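Local atomic coordinates of alginate lyase, family PL7 (Zobellia galactanivorans, PDB entry 4BE3), a protein that cleaves alginate exolytically as a family PL7 polysaccharide lyase, probably acting on both mannuronate and guluronate linkages. Residues 47-52 with 298-303; 112-117 with 251-256; 120-125 with 139-144. All coordinates share one frame; numbering follows the deposited sequence.

Contact 1 (47-52 with 298-303); sequences VVFKTP and VWFKEA
F49 and F300 both hold CG anti to their own carbonyl carbon and beside the backbone N (chi1 -67° in F49). This setting brings the two rings together although the residues are not directly paired. They meet obliquely, with planes 82° apart and centroids 5.3 Å apart. CE1 of F49 comes 3.4 Å from CD1 of F300.

V48 and W299 lie on the opposite face of the sheet. Their side chains lie alongside each other and extend in one direction. CG2 of V48 is beside its backbone N, and this places the methyl over one face of the indole. It makes a CH-pi contact 3.6 Å from the centroid of the five-membered ring of W299. CG1 of V48 touches the same ring near NE1. The indole N-H itself is bonded to E297.

The backbones are antiparallel, with segment axes at 158°. V47 with F300 and F49 with V298 are hydrogen-bonded pairs. V48 with W299 is the non-hydrogen-bonded pair between them. V47 N donates a hydrogen bond to F300 O at 2.9 Å. F300 N donates one back to V47 O at 2.8 Å. F49 and V298 are joined by a similar pair of bonds. V47 O also takes a CA-H...O contact from W299 CA at 3.3 Å. V298 O sits at the edge of the F49 ring, in its plane.

This is strand pairing within one sheet of the beta jelly roll of PL7 lyases. A classic bulge at K301 and E302, opposite T85, breaks the strand just beyond the last paired residue, F300. F49 and V298 pack on A260 of the other sheet, and L86 touches V298 and F300. Strand 44-52 lies between strands 36-41 and 295-306, and strand 80-90 flanks 295-306 on its far side.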
loop_
_atom_site.group_PDB
_atom_site.type_symbol
_atom_site.label_atom_id
_atom_site.label_comp_id
_atom_site.label_asym_id
_atom_site.label_seq_id
_atom_site.Cartn_x
_atom_site.Cartn_y
_atom_site.Cartn_z
ATOM N N VAL A 47 17.163 1.056 -19.433
ATOM C CA VAL A 47 17.678 1.654 -18.291
ATOM C C VAL A 47 18.809 0.705 -17.800
ATOM O O VAL A 47 18.491 -0.517 -17.589
ATOM C CB VAL A 47 16.606 1.692 -17.200
ATOM C CG1 VAL A 47 17.224 2.246 -15.945
ATOM C CG2 VAL A 47 15.374 2.551 -17.704
ATOM N N VAL A 48 20.013 1.246 -17.653
ATOM C CA VAL A 48 21.142 0.409 -17.296
ATOM C C VAL A 48 21.369 0.563 -15.844
ATOM O O VAL A 48 21.466 1.699 -15.369
ATOM C CB VAL A 48 22.401 0.839 -18.064
ATOM C CG1 VAL A 48 23.682 0.050 -17.647
ATOM C CG2 VAL A 48 22.248 0.672 -19.573
ATOM N N PHE A 49 21.631 -0.555 -15.102
ATOM C CA PHE A 49 22.106 -0.446 -13.795
ATOM C C PHE A 49 23.481 -1.166 -13.813
ATOM O O PHE A 49 23.536 -2.389 -14.258
ATOM C CB PHE A 49 21.218 -1.292 -12.848
ATOM C CG PHE A 49 19.792 -0.712 -12.740
ATOM C CD1 PHE A 49 18.848 -1.004 -13.721
ATOM C CD2 PHE A 49 19.464 0.115 -11.639
ATOM C CE1 PHE A 49 17.529 -0.404 -13.677
ATOM C CE2 PHE A 49 18.165 0.662 -11.539
ATOM C CZ PHE A 49 17.212 0.364 -12.542
ATOM N N LYS A 50 24.520 -0.463 -13.386
ATOM C CA LYS A 50 25.856 -1.056 -13.499
ATOM C C LYS A 50 26.487 -0.842 -12.136
ATOM O O LYS A 50 26.287 0.226 -11.482
ATOM C CB LYS A 50 26.571 -0.356 -14.592
ATOM C CG LYS A 50 28.015 -0.984 -14.848
ATOM C CD LYS A 50 28.740 -0.139 -15.917
ATOM C CE LYS A 50 30.045 -0.895 -16.244
ATOM N NZ LYS A 50 30.720 -0.268 -17.424
ATOM N N THR A 51 27.175 -1.867 -11.631
ATOM C CA THR A 51 27.790 -1.703 -10.314
ATOM C C THR A 51 29.066 -2.582 -10.215
ATOM O O THR A 51 29.064 -3.711 -10.702
ATOM C CB THR A 51 26.777 -2.109 -9.209
ATOM O OG1 THR A 51 27.356 -1.995 -7.914
ATOM C CG2 THR A 51 26.320 -3.633 -9.347
ATOM N N PRO A 52 30.055 -2.116 -9.492
ATOM C CA PRO A 52 31.275 -2.978 -9.431
ATOM C C PRO A 52 31.091 -4.041 -8.358
ATOM O O PRO A 52 30.084 -4.029 -7.601
ATOM C CB PRO A 52 32.360 -1.910 -8.952
ATOM C CG PRO A 52 31.525 -1.012 -8.000
ATOM C CD PRO A 52 30.249 -0.842 -8.772
ATOM N N VAL A 298 22.943 -4.733 -15.754
ATOM C CA VAL A 298 21.641 -5.374 -16.057
ATOM C C VAL A 298 20.823 -4.204 -16.744
ATOM O O VAL A 298 20.881 -3.063 -16.216
ATOM C CB VAL A 298 20.913 -5.704 -14.758
ATOM C CG1 VAL A 298 19.551 -6.398 -15.075
ATOM C CG2 VAL A 298 21.765 -6.745 -13.873
ATOM N N TRP A 299 20.133 -4.535 -17.830
ATOM C CA TRP A 299 19.371 -3.519 -18.563
ATOM C C TRP A 299 17.935 -3.814 -18.482
ATOM O O TRP A 299 17.532 -4.961 -18.622
ATOM C CB TRP A 299 19.768 -3.592 -20.008
ATOM C CG TRP A 299 21.140 -3.136 -20.337
ATOM C CD1 TRP A 299 22.286 -2.918 -19.495
ATOM C CD2 TRP A 299 21.587 -2.850 -21.657
ATOM N NE1 TRP A 299 23.352 -2.519 -20.269
ATOM C CE2 TRP A 299 22.990 -2.481 -21.570
ATOM C CE3 TRP A 299 20.954 -2.895 -22.928
ATOM C CZ2 TRP A 299 23.752 -2.119 -22.719
ATOM C CZ3 TRP A 299 21.730 -2.529 -24.077
ATOM C CH2 TRP A 299 23.096 -2.204 -23.967
ATOM N N PHE A 300 17.089 -2.818 -18.211
ATOM C CA PHE A 300 15.685 -3.115 -18.099
ATOM C C PHE A 300 14.964 -2.346 -19.136
ATOM O O PHE A 300 15.291 -1.123 -19.361
ATOM C CB PHE A 300 15.138 -2.617 -16.737
ATOM C CG PHE A 300 15.531 -3.504 -15.574
ATOM C CD1 PHE A 300 16.826 -3.425 -15.076
ATOM C CD2 PHE A 300 14.553 -4.387 -15.072
ATOM C CE1 PHE A 300 17.173 -4.212 -13.985
ATOM C CE2 PHE A 300 14.950 -5.222 -13.961
ATOM C CZ PHE A 300 16.262 -5.149 -13.524
ATOM N N LYS A 301 13.979 -2.951 -19.748
ATOM C CA LYS A 301 13.186 -2.054 -20.649
ATOM C C LYS A 301 11.782 -1.825 -20.075
ATOM O O LYS A 301 10.986 -1.029 -20.587
ATOM C CB LYS A 301 13.107 -2.653 -22.030
ATOM C CG LYS A 301 12.369 -3.903 -22.107
ATOM C CD LYS A 301 12.283 -4.021 -23.604
ATOM C CE LYS A 301 11.125 -4.837 -24.064
ATOM N NZ LYS A 301 11.535 -5.391 -25.399
ATOM N N GLU A 302 11.421 -2.562 -19.061
ATOM C CA GLU A 302 10.104 -2.280 -18.450
ATOM C C GLU A 302 10.277 -2.582 -16.974
ATOM O O GLU A 302 11.020 -3.575 -16.580
ATOM C CB GLU A 302 9.084 -3.229 -19.018
ATOM C CG GLU A 302 7.908 -3.276 -17.976
ATOM C CD GLU A 302 6.520 -3.751 -18.473
ATOM O OE1 GLU A 302 6.464 -4.657 -19.297
ATOM O OE2 GLU A 302 5.437 -3.234 -17.975
ATOM N N ALA A 303 9.728 -1.714 -16.093
ATOM C CA ALA A 303 9.731 -1.951 -14.610
ATOM C C ALA A 303 8.400 -1.285 -14.198
ATOM O O ALA A 303 8.278 -0.026 -14.250
ATOM C CB ALA A 303 10.903 -1.260 -13.970
#

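Contact 2 (112-117 with 251-256); sequences SDEGHE and GEIQYF. With SRT (S,R meso-tartaric acid), chain C.
D113 lies at the edge of the Y255 ring, with OD1 3.7 Å from CE1 of Y255. Water 1 joins the two groups. It donates to D113 OD1 at 2.6 Å and is also hydrogen-bonded to Y255 OH. The same hydroxyl is 2.6 Å from O2 of the bound meso-tartrate, a hydrogen bond in the plane of the ring. T60 and K257 also bind this ligand.

Behind this first shell, D113 is held by its backbone. D113 N bonds I253 O at 2.8 Å, almost straight at 176°. The E114 carboxylate takes the other backbone polar atom of I253: I253 N donates to E114 OE2 at 2.7 Å. The N-H meets OE2 on the anti side, 34° out of the carboxylate plane. CG of E114 stands between its backbone N and carbonyl carbon (chi1 49°), and the extended chain then crosses I253 at about a right angle. With an alanine here, I253 N would probably lose its acceptor and the loop part of its hold on segment 251-256.

Further out, S112 OG lies 2.7 Å from E252 OE1. Water 2 links E252 OE2 to H116 N. A type II' turn from E114 to E117 shapes this loop. G115 has positive phi there, and a CB would clash with E252 OE2.

Y255 stacks on H73, and its ring also meets H111. I253 packs on E77 of the second subunit. The loop leaves strand 104-112, which pairs with strand 254-258, and leads on to strand 121-126.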
loop_
_atom_site.group_PDB
_atom_site.type_symbol
_atom_site.label_atom_id
_atom_site.label_comp_id
_atom_site.label_asym_id
_atom_site.label_seq_id
_atom_site.Cartn_x
_atom_site.Cartn_y
_atom_site.Cartn_z
ATOM N N SER A 112 12.448 -6.850 3.428
ATOM C CA SER A 112 11.619 -6.451 4.591
ATOM C C SER A 112 12.292 -5.135 5.130
ATOM O O SER A 112 13.547 -4.953 5.223
ATOM C CB SER A 112 11.553 -7.695 5.568
ATOM O OG SER A 112 11.201 -7.000 6.839
ATOM N N ASP A 113 11.438 -4.186 5.614
ATOM C CA ASP A 113 11.945 -2.892 6.111
ATOM C C ASP A 113 12.152 -2.985 7.643
ATOM O O ASP A 113 12.591 -1.997 8.258
ATOM C CB ASP A 113 10.915 -1.778 5.802
ATOM C CG ASP A 113 11.504 -0.393 6.107
ATOM O OD1 ASP A 113 12.634 -0.147 5.647
ATOM O OD2 ASP A 113 10.842 0.405 6.800
ATOM N N GLU A 114 11.775 -4.074 8.308
ATOM C CA GLU A 114 11.915 -4.097 9.794
ATOM C C GLU A 114 12.261 -5.449 10.252
ATOM O O GLU A 114 12.424 -6.385 9.410
ATOM C CB GLU A 114 10.552 -3.715 10.466
ATOM C CG GLU A 114 9.368 -4.513 9.895
ATOM C CD GLU A 114 7.965 -3.975 10.354
ATOM O OE1 GLU A 114 7.931 -2.998 11.197
ATOM O OE2 GLU A 114 6.901 -4.567 9.960
ATOM N N GLY A 115 12.297 -5.606 11.574
ATOM C CA GLY A 115 12.606 -6.958 12.112
ATOM C C GLY A 115 14.001 -7.348 11.621
ATOM O O GLY A 115 14.946 -6.557 11.693
ATOM N N HIS A 116 14.116 -8.577 11.147
ATOM C CA HIS A 116 15.398 -9.059 10.635
ATOM C C HIS A 116 15.834 -8.448 9.335
ATOM O O HIS A 116 16.984 -8.592 8.970
ATOM C CB HIS A 116 15.277 -10.566 10.461
ATOM C CG HIS A 116 15.217 -11.334 11.745
ATOM N ND1 HIS A 116 15.909 -10.974 12.877
ATOM C CD2 HIS A 116 14.511 -12.495 12.047
ATOM C CE1 HIS A 116 15.712 -11.908 13.820
ATOM N NE2 HIS A 116 14.853 -12.853 13.324
ATOM N N GLU A 117 14.917 -7.725 8.636
ATOM C CA GLU A 117 15.266 -7.100 7.353
ATOM C C GLU A 117 15.739 -8.210 6.353
ATOM O O GLU A 117 16.635 -7.953 5.550
ATOM C CB GLU A 117 16.273 -5.938 7.423
ATOM C CG GLU A 117 15.681 -4.887 8.396
ATOM C CD GLU A 117 16.569 -3.684 8.663
ATOM O OE1 GLU A 117 17.129 -3.096 7.770
ATOM O OE2 GLU A 117 16.691 -3.332 9.851
ATOM N N GLY A 251 2.332 -9.578 8.227
ATOM C CA GLY A 251 2.315 -8.314 8.926
ATOM C C GLY A 251 3.650 -7.591 8.944
ATOM O O GLY A 251 3.830 -6.557 9.586
ATOM N N GLU A 252 4.639 -8.144 8.267
ATOM C CA GLU A 252 5.980 -7.504 8.267
ATOM C C GLU A 252 6.092 -6.552 7.094
ATOM O O GLU A 252 5.915 -6.935 5.852
ATOM C CB GLU A 252 7.156 -8.573 8.204
ATOM C CG GLU A 252 8.365 -7.889 8.871
ATOM C CD GLU A 252 9.415 -8.867 9.186
ATOM O OE1 GLU A 252 10.210 -9.174 8.194
ATOM O OE2 GLU A 252 9.432 -9.392 10.326
ATOM N N ILE A 253 6.475 -5.303 7.387
ATOM C CA ILE A 253 6.465 -4.319 6.287
ATOM C C ILE A 253 7.611 -4.571 5.302
ATOM O O ILE A 253 8.734 -4.825 5.713
ATOM C CB ILE A 253 6.619 -2.916 6.837
ATOM C CG1 ILE A 253 5.249 -2.575 7.643
ATOM C CG2 ILE A 253 6.781 -1.841 5.758
ATOM C CD1 ILE A 253 5.435 -1.410 8.656
ATOM N N GLN A 254 7.279 -4.495 4.020
ATOM C CA GLN A 254 8.318 -4.706 2.953
ATOM C C GLN A 254 8.108 -3.924 1.739
ATOM O O GLN A 254 7.171 -3.070 1.698
ATOM C CB GLN A 254 8.280 -6.054 2.539
ATOM C CG GLN A 254 7.030 -6.579 2.144
ATOM C CD GLN A 254 7.212 -7.967 2.768
ATOM O OE1 GLN A 254 7.926 -8.224 3.917
ATOM N NE2 GLN A 254 6.791 -8.895 1.958
ATOM N N TYR A 255 9.062 -4.023 0.791
ATOM C CA TYR A 255 8.939 -3.253 -0.391
ATOM C C TYR A 255 9.728 -3.893 -1.522
ATOM O O TYR A 255 10.608 -4.754 -1.237
ATOM C CB TYR A 255 9.419 -1.798 -0.196
ATOM C CG TYR A 255 10.832 -1.680 0.344
ATOM C CD1 TYR A 255 11.047 -1.630 1.718
ATOM C CD2 TYR A 255 11.951 -1.544 -0.529
ATOM C CE1 TYR A 255 12.342 -1.439 2.227
ATOM C CE2 TYR A 255 13.234 -1.377 -0.035
ATOM C CZ TYR A 255 13.426 -1.346 1.346
ATOM O OH TYR A 255 14.680 -1.181 1.883
ATOM N N PHE A 256 9.389 -3.560 -2.737
ATOM C CA PHE A 256 10.161 -4.135 -3.883
ATOM C C PHE A 256 11.434 -3.449 -4.102
ATOM O O PHE A 256 11.617 -2.248 -3.775
ATOM C CB PHE A 256 9.382 -4.007 -5.218
ATOM C CG PHE A 256 8.179 -4.926 -5.277
ATOM C CD1 PHE A 256 8.386 -6.265 -5.275
ATOM C CD2 PHE A 256 6.833 -4.446 -5.368
ATOM C CE1 PHE A 256 7.321 -7.198 -5.399
ATOM C CE2 PHE A 256 5.725 -5.336 -5.576
ATOM C CZ PHE A 256 5.971 -6.742 -5.501
HETATM O O1 SRT C . 19.153 -3.329 2.306
HETATM O O11 SRT C . 17.838 -3.494 0.419
HETATM C C1 SRT C . 18.445 -2.919 1.343
HETATM C C2 SRT C . 18.291 -1.473 1.019
HETATM O O2 SRT C . 16.969 -0.971 0.721
HETATM C C3 SRT C . 19.494 -0.584 1.201
HETATM O O3 SRT C . 19.928 -0.907 -0.053
HETATM C C4 SRT C . 19.298 0.839 1.475
HETATM O O4 SRT C . 19.487 1.693 0.616
HETATM O O41 SRT C . 18.786 1.191 2.536
HETATM O O HOH W 1 14.893 -0.886 4.493
HETATM O O HOH W 2 11.765 -10.185 11.097
#

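Contact 3 (120-125 with 139-144); sequences PIKIFY and NYEINT
This is a buried antiparallel strand pairing within the beta hairpin of strands 121-126 and 133-141. K122 and N139 form a hydrogen-bonded pair. K122 N bonds N139 O at 3.0 Å, and N139 N bonds K122 O at 2.8 Å. I121 CA adds a CA-H...O contact to N139 O.

The N139 side chain runs nearly perpendicular to that of F124. Its CG is anti to the carbonyl carbon (chi1 -81°), which brings the amide to the phenyl ring. ND2 of N139 lies 3.5 Å from CE1 of F124, and the planes are 37° apart. S155 and D153 bond the amide from outside and fix its rotation.

In the jelly roll, I121 and I123 face the second sheet, touching strands 187-194 and 197-203. The K122 side chain lies on the other face, about 8 Å from the bound tartrate. Its NZ makes salt bridges to D153 and E119. Water 3 accepts a hydrogen bond from K122 NZ at 2.8 Å and donates one to N139 O.

P120 O is buried without a hydrogen-bond partner. Y140 CD1 comes within 3.1 Å of it, and Y140 CA offers it a CA-H...O contact. The Y140 hydroxyl itself bonds E244.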
loop_
_atom_site.group_PDB
_atom_site.type_symbol
_atom_site.label_atom_id
_atom_site.label_comp_id
_atom_site.label_asym_id
_atom_site.label_seq_id
_atom_site.Cartn_x
_atom_site.Cartn_y
_atom_site.Cartn_z
ATOM N N PRO A 120 11.907 -12.001 1.518
ATOM C CA PRO A 120 11.047 -13.030 1.064
ATOM C C PRO A 120 11.444 -13.531 -0.388
ATOM O O PRO A 120 11.120 -14.711 -0.725
ATOM C CB PRO A 120 9.628 -12.303 1.000
ATOM C CG PRO A 120 9.806 -11.356 2.161
ATOM C CD PRO A 120 11.220 -10.801 2.036
ATOM N N ILE A 121 12.019 -12.642 -1.202
ATOM C CA ILE A 121 12.507 -13.190 -2.531
ATOM C C ILE A 121 13.611 -12.372 -3.043
ATOM O O ILE A 121 13.655 -11.127 -2.935
ATOM C CB ILE A 121 11.384 -13.248 -3.610
ATOM C CG1 ILE A 121 11.995 -13.734 -4.928
ATOM C CG2 ILE A 121 10.694 -11.864 -3.859
ATOM C CD1 ILE A 121 10.963 -14.105 -6.010
ATOM N N LYS A 122 14.628 -13.099 -3.661
ATOM C CA LYS A 122 15.656 -12.391 -4.398
ATOM C C LYS A 122 15.735 -13.243 -5.729
ATOM O O LYS A 122 15.786 -14.511 -5.647
ATOM C CB LYS A 122 17.050 -12.495 -3.749
ATOM C CG LYS A 122 17.082 -11.527 -2.541
ATOM C CD LYS A 122 18.567 -11.434 -1.991
ATOM C CE LYS A 122 19.012 -12.787 -1.373
ATOM N NZ LYS A 122 18.237 -13.393 -0.226
ATOM N N ILE A 123 15.624 -12.581 -6.848
ATOM C CA ILE A 123 15.737 -13.309 -8.178
ATOM C C ILE A 123 17.180 -13.028 -8.622
ATOM O O ILE A 123 17.644 -11.881 -8.774
ATOM C CB ILE A 123 14.744 -12.722 -9.185
ATOM C CG1 ILE A 123 13.300 -12.937 -8.621
ATOM C CG2 ILE A 123 14.937 -13.328 -10.551
ATOM C CD1 ILE A 123 12.258 -12.142 -9.563
ATOM N N PHE A 124 17.855 -14.163 -8.982
ATOM C CA PHE A 124 19.278 -14.081 -9.402
ATOM C C PHE A 124 19.427 -14.469 -10.867
ATOM O O PHE A 124 18.683 -15.343 -11.360
ATOM C CB PHE A 124 20.027 -15.215 -8.646
ATOM C CG PHE A 124 20.257 -14.969 -7.181
ATOM C CD1 PHE A 124 19.216 -15.080 -6.207
ATOM C CD2 PHE A 124 21.619 -14.709 -6.767
ATOM C CE1 PHE A 124 19.479 -14.908 -4.839
ATOM C CE2 PHE A 124 21.845 -14.611 -5.382
ATOM C CZ PHE A 124 20.841 -14.663 -4.448
ATOM N N TYR A 125 20.511 -13.953 -11.456
ATOM C CA TYR A 125 20.997 -14.490 -12.753
ATOM C C TYR A 125 22.478 -14.809 -12.374
ATOM O O TYR A 125 23.187 -13.959 -11.832
ATOM C CB TYR A 125 20.917 -13.403 -13.850
ATOM C CG TYR A 125 21.675 -13.879 -15.094
ATOM C CD1 TYR A 125 23.068 -13.719 -15.229
ATOM C CD2 TYR A 125 20.967 -14.532 -16.102
ATOM C CE1 TYR A 125 23.694 -14.175 -16.377
ATOM C CE2 TYR A 125 21.573 -14.947 -17.309
ATOM C CZ TYR A 125 22.947 -14.798 -17.366
ATOM O OH TYR A 125 23.589 -15.315 -18.508
ATOM N N ASN A 139 15.478 -17.104 -4.612
ATOM C CA ASN A 139 15.750 -17.638 -3.242
ATOM C C ASN A 139 14.667 -17.052 -2.285
ATOM O O ASN A 139 14.294 -15.849 -2.449
ATOM C CB ASN A 139 17.036 -17.035 -2.723
ATOM C CG ASN A 139 18.243 -17.775 -3.300
ATOM O OD1 ASN A 139 18.091 -18.453 -4.314
ATOM N ND2 ASN A 139 19.474 -17.579 -2.655
ATOM N N TYR A 140 14.230 -17.876 -1.348
ATOM C CA TYR A 140 13.309 -17.415 -0.269
ATOM C C TYR A 140 14.191 -17.409 0.960
ATOM O O TYR A 140 14.808 -18.478 1.261
ATOM C CB TYR A 140 12.215 -18.497 -0.125
ATOM C CG TYR A 140 11.358 -18.179 1.104
ATOM C CD1 TYR A 140 10.351 -17.183 0.990
ATOM C CD2 TYR A 140 11.571 -18.875 2.324
ATOM C CE1 TYR A 140 9.535 -16.896 2.081
ATOM C CE2 TYR A 140 10.771 -18.584 3.458
ATOM C CZ TYR A 140 9.771 -17.550 3.273
ATOM O OH TYR A 140 8.976 -17.251 4.428
ATOM N N GLU A 141 14.256 -16.306 1.749
ATOM C CA GLU A 141 15.035 -16.380 2.975
ATOM C C GLU A 141 14.079 -16.514 4.147
ATOM O O GLU A 141 13.008 -15.807 4.195
ATOM C CB GLU A 141 15.790 -15.074 3.048
ATOM C CG GLU A 141 16.564 -15.000 4.397
ATOM C CD GLU A 141 17.486 -13.784 4.347
ATOM O OE1 GLU A 141 17.143 -12.651 3.839
ATOM O OE2 GLU A 141 18.635 -13.951 4.866
ATOM N N ILE A 142 14.346 -17.419 5.114
ATOM C CA ILE A 142 13.382 -17.562 6.206
ATOM C C ILE A 142 13.343 -16.328 7.078
ATOM O O ILE A 142 14.313 -15.630 7.268
ATOM C CB ILE A 142 13.670 -18.848 7.069
ATOM C CG1 ILE A 142 15.141 -18.853 7.496
ATOM C CG2 ILE A 142 13.328 -20.132 6.278
ATOM C CD1 ILE A 142 15.368 -19.804 8.755
ATOM N N ASN A 143 12.121 -16.024 7.592
ATOM C CA ASN A 143 12.073 -14.998 8.616
ATOM C C ASN A 143 12.341 -15.647 9.996
ATOM O O ASN A 143 11.411 -16.127 10.655
ATOM C CB ASN A 143 10.651 -14.378 8.586
ATOM C CG ASN A 143 10.622 -13.024 9.347
ATOM O OD1 ASN A 143 9.549 -12.386 9.541
ATOM N ND2 ASN A 143 11.772 -12.547 9.680
ATOM N N THR A 144 13.636 -15.774 10.300
ATOM C CA THR A 144 14.118 -16.691 11.341
ATOM C C THR A 144 13.401 -16.441 12.672
ATOM O O THR A 144 13.210 -15.289 13.046
ATOM C CB THR A 144 15.603 -16.376 11.575
ATOM O OG1 THR A 144 16.233 -16.227 10.294
ATOM C CG2 THR A 144 16.338 -17.577 12.344
HETATM O O HOH W 3 15.599 -14.134 -0.559
#

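Along the chain the contacts are nested: contact 3 lies within the loop closed by contact 2, and contact 2 within that closed by contact 1. Contact 1 joins two strands of the seven-stranded sheet. Contacts 2 and 3 both reach the other sheet, which carries the ligand pocket. Their centres are about 13 Å apart, and they touch where H116 meets N143 and T144. The centre of contact 1 is about 24 Å from that of contact 2 and about 20 Å from that of contact 3, and it touches neither. Contact 1 thus pairs a strand from the early part of the chain with the last strand, while the other two shape the sheet and a loop beside the tartrate, a region that probably receives alginate.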